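Local coordinates for Tat-secreted protein Rv2525c (Mycobacterium tuberculosis, PDB 4PMQ) that may act as a peptidoglycan hydrolase with glycosidase activity, and in vitro shows esterase activity toward p-nitrophenyl esters, with a preference for the butyrate, at residues D34-G38 and Q67-G71. Residues are numbered along the deposited sequence; the frame is centred on the assembly and turned at random.
Sequences DRRPG and QYGKG
Arg36 meets Tyr68 twice, once through its aliphatic root and once through its guanidinium. Arg36 CB sits over one face of the phenol, 4.0 Å from the centroid of the Tyr68 ring. At 19° off the ring normal this qualifies as a CH-pi contact, although the carbon is offset toward the rim. At the other end, Arg36 NH1 donates to Tyr68 O at 2.9 Å. The N-H...O angle is 154°; the carbonyl oxygen lies almost exactly in the guanidinium plane, whereas the donor is tilted out of the carbonyl plane. Arg36 CG stands between the backbone N and the carbonyl carbon, a torsion compatible with CB over the ring while the chain runs on, extended to NE, alongside Tyr68 O. The turn about CD-NE (chi4 -89°) then swings NH1 back to that oxygen. Lys70 CB covers one guanidinium face, 3.7 Å from Arg36 CZ. At the hydroxyl end of the ring, Pro37 CD reaches Tyr68 OH at 3.5 Å; along the ring's side, Asp34 CB packs near Tyr68 CE1.

Tyr68 O has a second donor: a water 2.7 Å away that also donates to Asp34 O and accepts from Arg36 N, so a single molecule ties the two backbones together. The two segments follow the parallel strands 27-31 and 61-66, so the contact joins successive strand-to-helix loops of the glycoside hydrolase-like domain, whose family belongs to the TIM-barrel clan. Arg36 NH2 and Gly38 N hydrogen-bond to an L-tartrate, probably from the crystallisation liquor, which may mark a pocket able to take an anion.

Further out, Asp75 accepts from the backbone N atoms of Tyr68 and Gly69. Gln67 NE2 donates to Gly69 O at 3.1 Å, lying in the carbonyl plane. Asp110 accepts from Gln67 NE2 and forms a salt bridge with Lys70 NZ, while Asp34 OD2 forms one with Arg89.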
ATOM      1  N   ASP A  34      -6.686  -1.863  10.252  1.00  7.71           N
ATOM      2  CA  ASP A  34      -6.908  -2.678  11.437  1.00  7.81           C
ATOM      3  C   ASP A  34      -6.509  -4.112  11.142  1.00  9.32           C
ATOM      4  O   ASP A  34      -6.333  -4.491   9.977  1.00  6.91           O
ATOM      5  CB  ASP A  34      -8.391  -2.626  11.836  1.00  8.83           C
ATOM      6  CG  ASP A  34      -8.837  -1.248  12.303  1.00 15.17           C
ATOM      7  OD1 ASP A  34      -8.235  -0.717  13.262  1.00 13.17           O
ATOM      8  OD2 ASP A  34      -9.777  -0.702  11.705  1.00 21.61           O
ATOM      9  N   ARG A  35      -6.484  -4.934  12.193  1.00  7.45           N
ATOM     10  CA  ARG A  35      -6.237  -6.370  12.061  1.00  7.56           C
ATOM     11  C   ARG A  35      -7.590  -7.081  11.933  1.00 13.08           C
ATOM     12  O   ARG A  35      -8.427  -6.996  12.849  1.00 13.61           O
ATOM     13  CB  ARG A  35      -5.472  -6.876  13.301  1.00  7.92           C
ATOM     14  CG  ARG A  35      -4.134  -6.165  13.526  1.00  8.83           C
ATOM     15  CD  ARG A  35      -3.401  -6.570  14.801  1.00  9.08           C
ATOM     16  NE  ARG A  35      -4.164  -6.302  16.025  1.00 14.37           N
ATOM     17  CZ  ARG A  35      -4.167  -5.134  16.667  1.00 27.39           C
ATOM     18  NH1 ARG A  35      -3.486  -4.096  16.183  1.00 19.64           N
ATOM     19  NH2 ARG A  35      -4.862  -4.991  17.788  1.00 17.21           N
ATOM     20  N   ARG A  36      -7.808  -7.801  10.827  1.00  9.94           N
ATOM     21  CA  ARG A  36      -9.075  -8.513  10.644  1.00  9.32           C
ATOM     22  C   ARG A  36      -9.185  -9.691  11.647  1.00 11.63           C
ATOM     23  O   ARG A  36      -8.159 -10.079  12.243  1.00  9.92           O
ATOM     24  CB  ARG A  36      -9.177  -9.028   9.182  1.00 12.65           C
ATOM     25  CG  ARG A  36      -8.060  -9.997   8.765  1.00 11.87           C
ATOM     26  CD  ARG A  36      -8.336 -10.636   7.423  1.00 12.78           C
ATOM     27  NE  ARG A  36      -7.217 -11.458   6.976  1.00 14.55           N
ATOM     28  CZ  ARG A  36      -6.188 -11.010   6.260  1.00 25.73           C
ATOM     29  NH1 ARG A  36      -6.122  -9.723   5.900  1.00 12.00           N
ATOM     30  NH2 ARG A  36      -5.217 -11.837   5.899  1.00 19.68           N
ATOM     31  N   PRO A  37     -10.371 -10.305  11.819  1.00 11.24           N
ATOM     32  CA  PRO A  37     -10.451 -11.521  12.637  1.00 10.08           C
ATOM     33  C   PRO A  37      -9.527 -12.590  12.057  1.00 12.39           C
ATOM     34  O   PRO A  37      -9.454 -12.734  10.841  1.00 12.22           O
ATOM     35  CB  PRO A  37     -11.923 -11.934  12.500  1.00 11.74           C
ATOM     36  CG  PRO A  37     -12.661 -10.644  12.230  1.00 15.30           C
ATOM     37  CD  PRO A  37     -11.701  -9.974  11.241  1.00 12.61           C
ATOM     38  N   GLY A  38      -8.756 -13.252  12.908  1.00 10.80           N
ATOM     39  CA  GLY A  38      -7.761 -14.219  12.447  1.00 10.41           C
ATOM     40  C   GLY A  38      -6.420 -13.546  12.175  1.00 13.85           C
ATOM     41  O   GLY A  38      -5.440 -14.223  11.844  1.00 14.47           O
ATOM     42  N   GLN A  67      -4.831  -2.397   3.682  1.00  5.35           N
ATOM     43  CA  GLN A  67      -5.376  -3.726   3.381  1.00  5.51           C
ATOM     44  C   GLN A  67      -5.957  -4.271   4.649  1.00  9.70           C
ATOM     45  O   GLN A  67      -5.221  -4.498   5.610  1.00  9.41           O
ATOM     46  CB  GLN A  67      -4.351  -4.701   2.795  1.00  7.13           C
ATOM     47  CG  GLN A  67      -5.058  -6.002   2.352  1.00  9.29           C
ATOM     48  CD  GLN A  67      -4.220  -7.011   1.638  1.00 24.69           C
ATOM     49  OE1 GLN A  67      -3.123  -6.730   1.157  1.00 16.47           O
ATOM     50  NE2 GLN A  67      -4.771  -8.209   1.497  1.00 18.88           N
ATOM     51  N   TYR A  68      -7.262  -4.480   4.651  1.00  7.31           N
ATOM     52  CA  TYR A  68      -7.915  -5.029   5.828  1.00  7.17           C
ATOM     53  C   TYR A  68      -8.210  -6.515   5.602  1.00 10.09           C
ATOM     54  O   TYR A  68      -7.680  -7.350   6.328  1.00  8.84           O
ATOM     55  CB  TYR A  68      -9.188  -4.244   6.192  1.00  8.65           C
ATOM     56  CG  TYR A  68      -9.959  -4.878   7.336  1.00  6.97           C
ATOM     57  CD1 TYR A  68      -9.549  -4.711   8.660  1.00  8.42           C
ATOM     58  CD2 TYR A  68     -11.113  -5.619   7.100  1.00  8.85           C
ATOM     59  CE1 TYR A  68     -10.255  -5.302   9.720  1.00  9.17           C
ATOM     60  CE2 TYR A  68     -11.819  -6.220   8.146  1.00 10.49           C
ATOM     61  CZ  TYR A  68     -11.409  -6.031   9.456  1.00 15.98           C
ATOM     62  OH  TYR A  68     -12.140  -6.627  10.470  1.00 15.08           O
ATOM     63  N   GLY A  69      -9.082  -6.824   4.631  1.00  7.16           N
ATOM     64  CA  GLY A  69      -9.451  -8.196   4.302  1.00  6.93           C
ATOM     65  C   GLY A  69      -8.543  -8.839   3.270  1.00  9.95           C
ATOM     66  O   GLY A  69      -7.560  -8.236   2.818  1.00  8.59           O
ATOM     67  N   LYS A  70      -8.868 -10.073   2.893  1.00  9.15           N
ATOM     68  CA  LYS A  70      -8.085 -10.852   1.925  1.00  9.67           C
ATOM     69  C   LYS A  70      -8.924 -11.987   1.364  1.00 12.50           C
ATOM     70  O   LYS A  70      -9.749 -12.530   2.094  1.00 11.67           O
ATOM     71  CB  LYS A  70      -6.845 -11.444   2.639  1.00 12.67           C
ATOM     72  CG  LYS A  70      -5.762 -11.965   1.680  1.00 23.24           C
ATOM     73  CD  LYS A  70      -4.729 -12.809   2.441  1.00 36.50           C
ATOM     74  CE  LYS A  70      -3.467 -13.054   1.651  1.00 48.69           C
ATOM     75  NZ  LYS A  70      -2.614 -11.836   1.576  1.00 61.25           N
ATOM     76  N   GLY A  71      -8.715 -12.318   0.093  1.00 10.21           N
ATOM     77  CA  GLY A  71      -9.399 -13.438  -0.552  1.00 10.08           C
ATOM     78  C   GLY A  71     -10.900 -13.256  -0.540  1.00 12.11           C
ATOM     79  O   GLY A  71     -11.401 -12.277  -1.095  1.00 11.04           O
TER
HETATM   80  O   HOH W   1      -6.094  -6.944   8.511  1.00  8.98           O